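PDB 3FCP: L-Ala-D/L-Glu epimerase, a muconate lactonizing enzyme from Klebsiella pneumoniae subsp. pneumoniae MGH 78578, which belongs to the muconate lactonizing enzyme family of the enolase superfamily and carries a magnesium ion in its barrel domain. Local coordinates for residues Thr103-Leu114 / Ile275-Ser283; Val253-Ala263 / Ala286-Ile296. One frame throughout, in Å; residues are numbered along the deposited sequence.

Interaction 1 (Thr103-Leu114 / Ile275-Ser283); sequences TFAKSAIETALL and IAKAGGPNS
A276 and G279 press against the 103-114 part of helix 103-121, where the packing is tight. The methyl of A276 sits over one face of the F104 ring, its CB 3.6 Å from the ring centroid and 7° off the normal, a CH-pi contact. The carbonyl of the same residue is gripped by T103: OG1 donates to A276 O over 2.7 Å, in the carbonyl plane, because its chi1 of 58° sets the hydroxyl between backbone N and carbonyl carbon. G279 leaves its helix with positive phi, its CA 3.4 Å from T103 O in a CA-H...O contact. The backbones are also close at S107 CA and G280 CA, 3.7 Å apart. Further along, P281 CB meets L114 CD1 at 3.7 Å.

Buried E110 belongs to this tight part. Extended, with CG anti to its backbone N (chi1 -172°), it brings its carboxylate to the turn: S283 OG donates over 2.8 Å to the syn lone pair of OE2, while N282 N and S283 N both donate to OE1 in the model, although that oxygen's position is uncertain. The looser side is the partly exposed N282/S283 margin, where a water donates to both E110 OE2 and N282 OD1. Such docking of a capping-domain helix against a barrel-domain turn is characteristic of the two-domain enolase superfamily fold.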
ATOM      1  N   THR A 103     -27.189 -13.282  16.531  1.00 21.28           N
ATOM      2  CA  THR A 103     -27.806 -11.980  16.308  1.00 21.87           C
ATOM      3  C   THR A 103     -29.301 -12.060  15.987  1.00 22.13           C
ATOM      4  O   THR A 103     -30.050 -11.118  16.259  1.00 20.40           O
ATOM      5  CB  THR A 103     -27.080 -11.218  15.167  1.00 21.80           C
ATOM      6  OG1 THR A 103     -27.117 -12.003  13.967  1.00 20.62           O
ATOM      7  CG2 THR A 103     -25.622 -10.949  15.544  1.00 22.34           C
ATOM      8  N   PHE A 104     -29.733 -13.173  15.397  1.00 22.80           N
ATOM      9  CA  PHE A 104     -31.143 -13.344  15.068  1.00 22.79           C
ATOM     10  C   PHE A 104     -31.947 -13.410  16.371  1.00 22.43           C
ATOM     11  O   PHE A 104     -32.956 -12.718  16.525  1.00 21.42           O
ATOM     12  CB  PHE A 104     -31.361 -14.620  14.240  1.00 22.31           C
ATOM     13  CG  PHE A 104     -31.074 -14.449  12.762  1.00 23.87           C
ATOM     14  CD1 PHE A 104     -32.071 -14.684  11.816  1.00 25.50           C
ATOM     15  CD2 PHE A 104     -29.811 -14.059  12.319  1.00 23.10           C
ATOM     16  CE1 PHE A 104     -31.817 -14.532  10.443  1.00 24.25           C
ATOM     17  CE2 PHE A 104     -29.539 -13.903  10.952  1.00 25.52           C
ATOM     18  CZ  PHE A 104     -30.545 -14.142  10.011  1.00 25.79           C
ATOM     19  N   ALA A 105     -31.489 -14.238  17.308  1.00 21.52           N
ATOM     20  CA  ALA A 105     -32.146 -14.374  18.606  1.00 21.82           C
ATOM     21  C   ALA A 105     -32.109 -13.027  19.344  1.00 20.94           C
ATOM     22  O   ALA A 105     -33.106 -12.597  19.912  1.00 20.84           O
ATOM     23  CB  ALA A 105     -31.448 -15.448  19.437  1.00 20.72           C
ATOM     24  N   LYS A 106     -30.953 -12.368  19.334  1.00 21.56           N
ATOM     25  CA  LYS A 106     -30.815 -11.076  20.000  1.00 22.09           C
ATOM     26  C   LYS A 106     -31.753 -10.036  19.395  1.00 21.43           C
ATOM     27  O   LYS A 106     -32.315  -9.207  20.107  1.00 19.94           O
ATOM     28  CB  LYS A 106     -29.369 -10.579  19.910  1.00 21.24           C
ATOM     29  CG  LYS A 106     -28.386 -11.401  20.728  1.00 23.06           C
ATOM     30  CD  LYS A 106     -26.940 -10.992  20.449  1.00 23.39           C
ATOM     31  CE  LYS A 106     -25.966 -11.790  21.311  1.00 23.16           C
ATOM     32  NZ  LYS A 106     -24.537 -11.550  20.928  1.00 22.32           N
ATOM     33  N   SER A 107     -31.930 -10.083  18.079  1.00 20.43           N
ATOM     34  CA  SER A 107     -32.805  -9.127  17.411  1.00 20.65           C
ATOM     35  C   SER A 107     -34.264  -9.263  17.863  1.00 20.76           C
ATOM     36  O   SER A 107     -34.964  -8.260  18.025  1.00 22.48           O
ATOM     37  CB  SER A 107     -32.717  -9.306  15.896  1.00 20.36           C
ATOM     38  OG  SER A 107     -33.697  -8.516  15.250  1.00 22.07           O
ATOM     39  N   ALA A 108     -34.724 -10.496  18.048  1.00 20.89           N
ATOM     40  CA  ALA A 108     -36.098 -10.728  18.499  1.00 21.68           C
ATOM     41  C   ALA A 108     -36.271 -10.135  19.897  1.00 21.24           C
ATOM     42  O   ALA A 108     -37.272  -9.480  20.185  1.00 21.78           O
ATOM     43  CB  ALA A 108     -36.410 -12.228  18.516  1.00 21.40           C
ATOM     44  N   ILE A 109     -35.288 -10.365  20.761  1.00 19.92           N
ATOM     45  CA  ILE A 109     -35.330  -9.847  22.127  1.00 21.73           C
ATOM     46  C   ILE A 109     -35.243  -8.318  22.174  1.00 21.39           C
ATOM     47  O   ILE A 109     -35.989  -7.665  22.911  1.00 19.53           O
ATOM     48  CB  ILE A 109     -34.169 -10.425  22.981  1.00 23.38           C
ATOM     49  CG1 ILE A 109     -34.328 -11.943  23.124  1.00 23.86           C
ATOM     50  CG2 ILE A 109     -34.134  -9.738  24.346  1.00 22.78           C
ATOM     51  CD1 ILE A 109     -35.619 -12.371  23.811  1.00 26.37           C
ATOM     52  N   GLU A 110     -34.325  -7.745  21.401  1.00 21.04           N
ATOM     53  CA  GLU A 110     -34.164  -6.293  21.384  1.00 21.94           C
ATOM     54  C   GLU A 110     -35.448  -5.648  20.883  1.00 21.68           C
ATOM     55  O   GLU A 110     -35.870  -4.600  21.380  1.00 20.60           O
ATOM     56  CB  GLU A 110     -32.988  -5.883  20.485  1.00 21.56           C
ATOM     57  CG  GLU A 110     -32.646  -4.410  20.581  1.00 24.10           C
ATOM     58  CD  GLU A 110     -31.454  -4.017  19.724  1.00 23.89           C
ATOM     59  OE1 GLU A 110     -31.654  -3.599  18.567  1.00 24.42           O
ATOM     60  OE2 GLU A 110     -30.315  -4.134  20.214  1.00 24.31           O
ATOM     61  N   THR A 111     -36.074  -6.282  19.898  1.00 22.39           N
ATOM     62  CA  THR A 111     -37.315  -5.766  19.337  1.00 21.89           C
ATOM     63  C   THR A 111     -38.398  -5.735  20.412  1.00 23.63           C
ATOM     64  O   THR A 111     -39.094  -4.729  20.583  1.00 21.27           O
ATOM     65  CB  THR A 111     -37.809  -6.645  18.167  1.00 23.77           C
ATOM     66  OG1 THR A 111     -36.840  -6.621  17.109  1.00 21.87           O
ATOM     67  CG2 THR A 111     -39.158  -6.129  17.639  1.00 24.24           C
ATOM     68  N   ALA A 112     -38.525  -6.838  21.144  1.00 22.77           N
ATOM     69  CA  ALA A 112     -39.532  -6.941  22.194  1.00 23.51           C
ATOM     70  C   ALA A 112     -39.278  -5.918  23.297  1.00 24.15           C
ATOM     71  O   ALA A 112     -40.217  -5.295  23.809  1.00 23.71           O
ATOM     72  CB  ALA A 112     -39.544  -8.365  22.773  1.00 22.04           C
ATOM     73  N   LEU A 113     -38.010  -5.747  23.664  1.00 24.04           N
ATOM     74  CA  LEU A 113     -37.638  -4.788  24.696  1.00 23.77           C
ATOM     75  C   LEU A 113     -38.043  -3.387  24.259  1.00 24.51           C
ATOM     76  O   LEU A 113     -38.576  -2.609  25.060  1.00 24.97           O
ATOM     77  CB  LEU A 113     -36.124  -4.828  24.956  1.00 23.77           C
ATOM     78  CG  LEU A 113     -35.618  -6.050  25.727  1.00 23.58           C
ATOM     79  CD1 LEU A 113     -34.095  -6.112  25.677  1.00 22.39           C
ATOM     80  CD2 LEU A 113     -36.116  -5.968  27.168  1.00 23.00           C
ATOM     81  N   LEU A 114     -37.784  -3.064  22.995  1.00 22.46           N
ATOM     82  CA  LEU A 114     -38.144  -1.753  22.462  1.00 21.82           C
ATOM     83  C   LEU A 114     -39.663  -1.592  22.365  1.00 21.61           C
ATOM     84  O   LEU A 114     -40.194  -0.514  22.621  1.00 20.18           O
ATOM     85  CB  LEU A 114     -37.505  -1.538  21.083  1.00 22.65           C
ATOM     86  CG  LEU A 114     -35.999  -1.238  21.081  1.00 22.08           C
ATOM     87  CD1 LEU A 114     -35.456  -1.320  19.665  1.00 21.72           C
ATOM     88  CD2 LEU A 114     -35.747   0.145  21.679  1.00 23.68           C
ATOM     89  N   ILE A 275     -31.991  -6.027  10.603  1.00 22.15           N
ATOM     90  CA  ILE A 275     -31.950  -6.116  12.057  1.00 21.88           C
ATOM     91  C   ILE A 275     -31.475  -7.485  12.535  1.00 22.26           C
ATOM     92  O   ILE A 275     -30.767  -7.574  13.546  1.00 21.01           O
ATOM     93  CB  ILE A 275     -33.325  -5.755  12.710  1.00 20.93           C
ATOM     94  CG1 ILE A 275     -34.398  -6.781  12.355  1.00 19.01           C
ATOM     95  CG2 ILE A 275     -33.758  -4.361  12.260  1.00 20.90           C
ATOM     96  CD1 ILE A 275     -35.739  -6.509  13.070  1.00 19.26           C
ATOM     97  N   ALA A 276     -31.826  -8.539  11.794  1.00 21.06           N
ATOM     98  CA  ALA A 276     -31.430  -9.905  12.156  1.00 20.91           C
ATOM     99  C   ALA A 276     -29.916 -10.113  12.147  1.00 21.57           C
ATOM    100  O   ALA A 276     -29.378 -10.846  12.981  1.00 19.57           O
ATOM    101  CB  ALA A 276     -32.094 -10.921  11.213  1.00 21.44           C
ATOM    102  N   LYS A 277     -29.233  -9.482  11.194  1.00 20.83           N
ATOM    103  CA  LYS A 277     -27.782  -9.607  11.079  1.00 21.39           C
ATOM    104  C   LYS A 277     -27.030  -8.828  12.154  1.00 21.09           C
ATOM    105  O   LYS A 277     -25.958  -9.249  12.593  1.00 21.11           O
ATOM    106  CB  LYS A 277     -27.296  -9.121   9.701  1.00 21.41           C
ATOM    107  CG  LYS A 277     -27.728  -9.979   8.504  1.00 21.02           C
ATOM    108  CD  LYS A 277     -27.023  -9.571   7.203  1.00 21.19           C
ATOM    109  CE  LYS A 277     -27.296  -8.119   6.809  1.00 22.94           C
ATOM    110  NZ  LYS A 277     -26.496  -7.676   5.617  1.00 21.33           N
ATOM    111  N   ALA A 278     -27.595  -7.703  12.580  1.00 21.18           N
ATOM    112  CA  ALA A 278     -26.942  -6.846  13.568  1.00 21.60           C
ATOM    113  C   ALA A 278     -27.328  -7.087  15.023  1.00 23.13           C
ATOM    114  O   ALA A 278     -26.572  -6.737  15.931  1.00 24.06           O
ATOM    115  CB  ALA A 278     -27.192  -5.392  13.219  1.00 23.22           C
ATOM    116  N   GLY A 279     -28.498  -7.672  15.250  1.00 21.02           N
ATOM    117  CA  GLY A 279     -28.941  -7.905  16.614  1.00 21.76           C
ATOM    118  C   GLY A 279     -30.116  -7.034  17.047  1.00 21.27           C
ATOM    119  O   GLY A 279     -30.348  -6.851  18.248  1.00 20.53           O
ATOM    120  N   GLY A 280     -30.853  -6.473  16.087  1.00 19.33           N
ATOM    121  CA  GLY A 280     -32.013  -5.675  16.446  1.00 21.40           C
ATOM    122  C   GLY A 280     -32.127  -4.280  15.862  1.00 20.89           C
ATOM    123  O   GLY A 280     -31.185  -3.764  15.254  1.00 22.12           O
ATOM    124  N   PRO A 281     -33.285  -3.635  16.047  1.00 20.28           N
ATOM    125  CA  PRO A 281     -33.564  -2.281  15.549  1.00 19.94           C
ATOM    126  C   PRO A 281     -32.599  -1.205  16.061  1.00 20.49           C
ATOM    127  O   PRO A 281     -32.341  -0.228  15.374  1.00 18.58           O
ATOM    128  CB  PRO A 281     -34.998  -2.025  16.016  1.00 19.58           C
ATOM    129  CG  PRO A 281     -35.596  -3.414  16.089  1.00 21.22           C
ATOM    130  CD  PRO A 281     -34.470  -4.207  16.714  1.00 20.08           C
ATOM    131  N   ASN A 282     -32.075  -1.364  17.275  1.00 22.47           N
ATOM    132  CA  ASN A 282     -31.131  -0.367  17.784  1.00 21.53           C
ATOM    133  C   ASN A 282     -29.705  -0.715  17.369  1.00 20.62           C
ATOM    134  O   ASN A 282     -28.940   0.151  16.924  1.00 19.89           O
ATOM    135  CB  ASN A 282     -31.204  -0.256  19.314  1.00 20.99           C
ATOM    136  CG  ASN A 282     -30.325   0.868  19.858  1.00 23.44           C
ATOM    137  OD1 ASN A 282     -29.521   0.661  20.769  1.00 27.46           O
ATOM    138  ND2 ASN A 282     -30.478   2.062  19.301  1.00 20.80           N
ATOM    139  N   SER A 283     -29.348  -1.988  17.510  1.00 22.09           N
ATOM    140  CA  SER A 283     -28.006  -2.449  17.153  1.00 22.04           C
ATOM    141  C   SER A 283     -27.649  -2.165  15.696  1.00 20.67           C
ATOM    142  O   SER A 283     -26.506  -1.828  15.383  1.00 20.20           O
ATOM    143  CB  SER A 283     -27.869  -3.950  17.424  1.00 22.69           C
ATOM    144  OG  SER A 283     -27.918  -4.218  18.814  1.00 23.49           O
TER
HETATM  145  O   HOH W   1     -28.878  -2.330  21.453  1.00 27.51           O

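Interaction 2 (Val253-Ala263 / Ala286-Ile296); sequences VATAYDGYQLA and ALARVAQAAGI
L287, which buries 88 Å² here, fits its branched end against the N-terminal end of helix 256-264 and the residues leading into it. With chi1 at -152°, roughly trans to the main-chain nitrogen, CG lies 3.5 Å from T255 O and the two methyls divide the surface: CD1 is 3.6 Å from A254 O, and CD2 touches V253 CG2. G259 has no side chain, and its CA lies 3.7 Å from L287 CD2.

A256 buries 59 Å². Its methyl rests on the backbone of the second helix, CB 3.7 Å from L287 N, and touches A286 CB. V290, with 58 Å², continues the seam: CG1 comes within 3.6 Å of Y260 N, while CG2 faces A256 CB at 4.1 Å. At the far end A263 CB meets I296 CD1 at 3.5 Å, tighter than usual carbon contact. No hydrogen bond crosses; the contact is van der Waals packing of aliphatic groups on each other and on backbone. The capping box of T255 and D258 fixes the helix start: D258 N donates to T255 OG1 and T255 N to D258 OD2.

The axes approach to 8.4 Å, crossing at -16°. Two near-parallel neighbouring helices, joined through strand 270-273 and short helix 275-278, are characteristic of the outer helical layer of a TIM-barrel-like domain.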
ATOM      1  N   VAL A 253     -21.595  -8.067   5.206  1.00 23.77           N
ATOM      2  CA  VAL A 253     -21.676  -7.130   6.318  1.00 24.49           C
ATOM      3  C   VAL A 253     -22.890  -7.395   7.195  1.00 23.93           C
ATOM      4  O   VAL A 253     -24.030  -7.334   6.734  1.00 24.58           O
ATOM      5  CB  VAL A 253     -21.707  -5.673   5.792  1.00 25.74           C
ATOM      6  CG1 VAL A 253     -22.899  -5.483   4.859  1.00 29.61           C
ATOM      7  CG2 VAL A 253     -21.775  -4.694   6.948  1.00 29.05           C
ATOM      8  N   ALA A 254     -22.639  -7.697   8.466  1.00 22.09           N
ATOM      9  CA  ALA A 254     -23.720  -7.967   9.408  1.00 21.21           C
ATOM     10  C   ALA A 254     -23.741  -6.940  10.538  1.00 21.80           C
ATOM     11  O   ALA A 254     -24.779  -6.324  10.825  1.00 20.24           O
ATOM     12  CB  ALA A 254     -23.567  -9.377   9.992  1.00 19.78           C
ATOM     13  N   THR A 255     -22.583  -6.759  11.169  1.00 20.75           N
ATOM     14  CA  THR A 255     -22.439  -5.853  12.301  1.00 21.40           C
ATOM     15  C   THR A 255     -21.637  -4.603  11.961  1.00 21.69           C
ATOM     16  O   THR A 255     -21.020  -4.512  10.900  1.00 21.82           O
ATOM     17  CB  THR A 255     -21.699  -6.551  13.441  1.00 19.73           C
ATOM     18  OG1 THR A 255     -20.345  -6.769  13.034  1.00 21.94           O
ATOM     19  CG2 THR A 255     -22.342  -7.909  13.757  1.00 21.86           C
ATOM     20  N   ALA A 256     -21.638  -3.649  12.885  1.00 20.94           N
ATOM     21  CA  ALA A 256     -20.888  -2.412  12.713  1.00 21.21           C
ATOM     22  C   ALA A 256     -19.407  -2.748  12.538  1.00 20.27           C
ATOM     23  O   ALA A 256     -18.690  -2.048  11.821  1.00 20.11           O
ATOM     24  CB  ALA A 256     -21.091  -1.498  13.924  1.00 18.98           C
ATOM     25  N   TYR A 257     -18.947  -3.817  13.189  1.00 20.30           N
ATOM     26  CA  TYR A 257     -17.546  -4.216  13.058  1.00 22.65           C
ATOM     27  C   TYR A 257     -17.276  -4.599  11.604  1.00 20.96           C
ATOM     28  O   TYR A 257     -16.308  -4.132  11.016  1.00 20.94           O
ATOM     29  CB  TYR A 257     -17.209  -5.410  13.964  1.00 23.96           C
ATOM     30  CG  TYR A 257     -17.394  -5.159  15.442  1.00 25.32           C
ATOM     31  CD1 TYR A 257     -18.430  -5.774  16.147  1.00 27.34           C
ATOM     32  CD2 TYR A 257     -16.510  -4.339  16.149  1.00 26.61           C
ATOM     33  CE1 TYR A 257     -18.583  -5.589  17.519  1.00 28.51           C
ATOM     34  CE2 TYR A 257     -16.648  -4.143  17.529  1.00 26.02           C
ATOM     35  CZ  TYR A 257     -17.685  -4.772  18.203  1.00 29.54           C
ATOM     36  OH  TYR A 257     -17.820  -4.607  19.560  1.00 32.84           O
ATOM     37  N   ASP A 258     -18.126  -5.449  11.028  1.00 22.03           N
ATOM     38  CA  ASP A 258     -17.952  -5.852   9.622  1.00 23.25           C
ATOM     39  C   ASP A 258     -18.035  -4.627   8.720  1.00 21.29           C
ATOM     40  O   ASP A 258     -17.300  -4.503   7.738  1.00 19.71           O
ATOM     41  CB  ASP A 258     -19.050  -6.823   9.156  1.00 23.22           C
ATOM     42  CG  ASP A 258     -19.130  -8.072   9.997  1.00 28.14           C
ATOM     43  OD1 ASP A 258     -18.082  -8.548  10.477  1.00 29.30           O
ATOM     44  OD2 ASP A 258     -20.250  -8.591  10.165  1.00 30.61           O
ATOM     45  N   GLY A 259     -18.964  -3.734   9.053  1.00 20.85           N
ATOM     46  CA  GLY A 259     -19.154  -2.534   8.264  1.00 20.79           C
ATOM     47  C   GLY A 259     -17.911  -1.671   8.190  1.00 21.65           C
ATOM     48  O   GLY A 259     -17.569  -1.150   7.126  1.00 19.38           O
ATOM     49  N   TYR A 260     -17.243  -1.503   9.326  1.00 21.49           N
ATOM     50  CA  TYR A 260     -16.031  -0.697   9.372  1.00 21.32           C
ATOM     51  C   TYR A 260     -14.915  -1.371   8.584  1.00 20.86           C
ATOM     52  O   TYR A 260     -14.222  -0.731   7.802  1.00 20.91           O
ATOM     53  CB  TYR A 260     -15.560  -0.497  10.816  1.00 20.15           C
ATOM     54  CG  TYR A 260     -14.172   0.091  10.867  1.00 21.69           C
ATOM     55  CD1 TYR A 260     -13.945   1.423  10.505  1.00 21.47           C
ATOM     56  CD2 TYR A 260     -13.067  -0.707  11.164  1.00 20.85           C
ATOM     57  CE1 TYR A 260     -12.655   1.935  10.425  1.00 21.86           C
ATOM     58  CE2 TYR A 260     -11.775  -0.202  11.092  1.00 19.37           C
ATOM     59  CZ  TYR A 260     -11.575   1.109  10.719  1.00 19.91           C
ATOM     60  OH  TYR A 260     -10.298   1.598  10.606  1.00 19.51           O
ATOM     61  N   GLN A 261     -14.738  -2.668   8.810  1.00 21.74           N
ATOM     62  CA  GLN A 261     -13.692  -3.427   8.124  1.00 23.68           C
ATOM     63  C   GLN A 261     -13.800  -3.354   6.596  1.00 21.56           C
ATOM     64  O   GLN A 261     -12.815  -3.076   5.909  1.00 20.54           O
ATOM     65  CB  GLN A 261     -13.728  -4.885   8.589  1.00 26.13           C
ATOM     66  CG  GLN A 261     -13.255  -5.083  10.021  1.00 34.19           C
ATOM     67  CD  GLN A 261     -13.607  -6.459  10.577  1.00 39.81           C
ATOM     68  OE1 GLN A 261     -13.615  -7.453   9.843  1.00 44.36           O
ATOM     69  NE2 GLN A 261     -13.883  -6.525  11.881  1.00 35.65           N
ATOM     70  N   LEU A 262     -14.989  -3.604   6.063  1.00 21.18           N
ATOM     71  CA  LEU A 262     -15.193  -3.564   4.613  1.00 21.66           C
ATOM     72  C   LEU A 262     -14.896  -2.173   4.037  1.00 19.39           C
ATOM     73  O   LEU A 262     -14.219  -2.041   3.019  1.00 18.75           O
ATOM     74  CB  LEU A 262     -16.632  -3.946   4.268  1.00 23.60           C
ATOM     75  CG  LEU A 262     -16.913  -5.029   3.223  1.00 28.94           C
ATOM     76  CD1 LEU A 262     -18.315  -4.792   2.663  1.00 25.50           C
ATOM     77  CD2 LEU A 262     -15.887  -5.011   2.101  1.00 25.43           C
ATOM     78  N   ALA A 263     -15.419  -1.138   4.686  1.00 18.68           N
ATOM     79  CA  ALA A 263     -15.207   0.234   4.236  1.00 18.72           C
ATOM     80  C   ALA A 263     -13.709   0.592   4.236  1.00 21.33           C
ATOM     81  O   ALA A 263     -13.189   1.166   3.278  1.00 21.51           O
ATOM     82  CB  ALA A 263     -15.986   1.198   5.141  1.00 17.45           C
ATOM     83  N   ALA A 286     -25.852   1.275  14.637  1.00 20.45           N
ATOM     84  CA  ALA A 286     -24.408   1.515  14.735  1.00 22.40           C
ATOM     85  C   ALA A 286     -23.777   1.245  13.364  1.00 22.24           C
ATOM     86  O   ALA A 286     -22.918   1.992  12.897  1.00 21.21           O
ATOM     87  CB  ALA A 286     -23.779   0.604  15.799  1.00 20.35           C
ATOM     88  N   LEU A 287     -24.217   0.169  12.720  1.00 22.71           N
ATOM     89  CA  LEU A 287     -23.716  -0.191  11.397  1.00 21.51           C
ATOM     90  C   LEU A 287     -24.090   0.935  10.431  1.00 19.64           C
ATOM     91  O   LEU A 287     -23.289   1.348   9.590  1.00 19.06           O
ATOM     92  CB  LEU A 287     -24.369  -1.492  10.924  1.00 21.40           C
ATOM     93  CG  LEU A 287     -23.660  -2.436   9.948  1.00 26.10           C
ATOM     94  CD1 LEU A 287     -24.722  -3.130   9.114  1.00 23.36           C
ATOM     95  CD2 LEU A 287     -22.651  -1.708   9.065  1.00 22.88           C
ATOM     96  N   ALA A 288     -25.313   1.431  10.551  1.00 19.96           N
ATOM     97  CA  ALA A 288     -25.766   2.515   9.680  1.00 19.86           C
ATOM     98  C   ALA A 288     -24.874   3.755   9.819  1.00 20.32           C
ATOM     99  O   ALA A 288     -24.495   4.363   8.819  1.00 20.38           O
ATOM    100  CB  ALA A 288     -27.217   2.877   9.995  1.00 21.37           C
ATOM    101  N   ARG A 289     -24.532   4.128  11.051  1.00 19.98           N
ATOM    102  CA  ARG A 289     -23.687   5.304  11.267  1.00 21.27           C
ATOM    103  C   ARG A 289     -22.264   5.104  10.731  1.00 18.91           C
ATOM    104  O   ARG A 289     -21.643   6.047  10.246  1.00 18.80           O
ATOM    105  CB  ARG A 289     -23.644   5.673  12.755  1.00 23.17           C
ATOM    106  CG  ARG A 289     -24.998   6.072  13.353  1.00 24.92           C
ATOM    107  CD  ARG A 289     -25.670   7.218  12.593  1.00 28.44           C
ATOM    108  NE  ARG A 289     -26.918   7.640  13.236  1.00 33.35           N
ATOM    109  CZ  ARG A 289     -27.845   8.400  12.657  1.00 34.96           C
ATOM    110  NH1 ARG A 289     -27.678   8.826  11.411  1.00 37.12           N
ATOM    111  NH2 ARG A 289     -28.938   8.749  13.325  1.00 33.20           N
ATOM    112  N   VAL A 290     -21.748   3.885  10.835  1.00 20.72           N
ATOM    113  CA  VAL A 290     -20.417   3.572  10.320  1.00 19.66           C
ATOM    114  C   VAL A 290     -20.476   3.793   8.816  1.00 20.36           C
ATOM    115  O   VAL A 290     -19.615   4.452   8.230  1.00 20.90           O
ATOM    116  CB  VAL A 290     -20.039   2.091  10.595  1.00 21.60           C
ATOM    117  CG1 VAL A 290     -18.815   1.679   9.755  1.00 19.95           C
ATOM    118  CG2 VAL A 290     -19.751   1.899  12.087  1.00 22.60           C
ATOM    119  N   ALA A 291     -21.512   3.246   8.195  1.00 19.66           N
ATOM    120  CA  ALA A 291     -21.680   3.382   6.753  1.00 19.61           C
ATOM    121  C   ALA A 291     -21.734   4.853   6.368  1.00 19.70           C
ATOM    122  O   ALA A 291     -21.049   5.277   5.435  1.00 18.79           O
ATOM    123  CB  ALA A 291     -22.948   2.668   6.302  1.00 18.34           C
ATOM    124  N   GLN A 292     -22.533   5.634   7.090  1.00 19.56           N
ATOM    125  CA  GLN A 292     -22.644   7.058   6.785  1.00 20.99           C
ATOM    126  C   GLN A 292     -21.317   7.788   6.938  1.00 20.87           C
ATOM    127  O   GLN A 292     -20.964   8.632   6.115  1.00 20.05           O
ATOM    128  CB  GLN A 292     -23.686   7.715   7.677  1.00 23.14           C
ATOM    129  CG  GLN A 292     -25.091   7.210   7.451  1.00 28.36           C
ATOM    130  CD  GLN A 292     -26.093   7.957   8.291  1.00 30.28           C
ATOM    131  OE1 GLN A 292     -25.941   8.051   9.509  1.00 32.38           O
ATOM    132  NE2 GLN A 292     -27.123   8.499   7.649  1.00 28.87           N
ATOM    133  N   ALA A 293     -20.575   7.468   7.990  1.00 20.85           N
ATOM    134  CA  ALA A 293     -19.291   8.121   8.207  1.00 20.99           C
ATOM    135  C   ALA A 293     -18.320   7.802   7.072  1.00 20.70           C
ATOM    136  O   ALA A 293     -17.498   8.638   6.698  1.00 22.24           O
ATOM    137  CB  ALA A 293     -18.697   7.677   9.544  1.00 18.50           C
ATOM    138  N   ALA A 294     -18.422   6.596   6.519  1.00 21.48           N
ATOM    139  CA  ALA A 294     -17.535   6.165   5.440  1.00 19.25           C
ATOM    140  C   ALA A 294     -18.012   6.508   4.023  1.00 20.53           C
ATOM    141  O   ALA A 294     -17.325   6.186   3.052  1.00 21.73           O
ATOM    142  CB  ALA A 294     -17.303   4.662   5.542  1.00 20.46           C
ATOM    143  N   GLY A 295     -19.179   7.137   3.899  1.00 22.16           N
ATOM    144  CA  GLY A 295     -19.693   7.485   2.578  1.00 22.13           C
ATOM    145  C   GLY A 295     -20.379   6.332   1.852  1.00 22.53           C
ATOM    146  O   GLY A 295     -20.521   6.350   0.626  1.00 23.84           O
ATOM    147  N   ILE A 296     -20.803   5.324   2.609  1.00 21.86           N
ATOM    148  CA  ILE A 296     -21.480   4.151   2.054  1.00 20.57           C
ATOM    149  C   ILE A 296     -23.001   4.307   2.184  1.00 20.88           C
ATOM    150  O   ILE A 296     -23.512   4.657   3.251  1.00 18.71           O
ATOM    151  CB  ILE A 296     -20.974   2.876   2.776  1.00 22.63           C
ATOM    152  CG1 ILE A 296     -19.541   2.573   2.304  1.00 23.59           C
ATOM    153  CG2 ILE A 296     -21.919   1.688   2.535  1.00 21.24           C
ATOM    154  CD1 ILE A 296     -18.798   1.593   3.179  1.00 26.56           C
TER

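How the interactions relate
After the three-stranded sheet and two helices, the chain forms helix 103-121, then passes through most of the barrel strands before 253-263, 275-283 and 286-296 follow in quick succession. Interaction 1 closes a long loop of 160 residues, tying the N-terminal domain to the barrel; interaction 2 closes a short one of 22 residues between neighbouring helices of the barrel's outer layer. The two loops cross: 253-263 lies inside the loop closed by interaction 1, while 275-283 lies inside that of interaction 2. The centres are about 17 Å apart, yet the contacts touch: K277 NZ is 2.7 Å from V253 O, a probable hydrogen bond. K277 also forms a salt bridge with D250, a magnesium ligand.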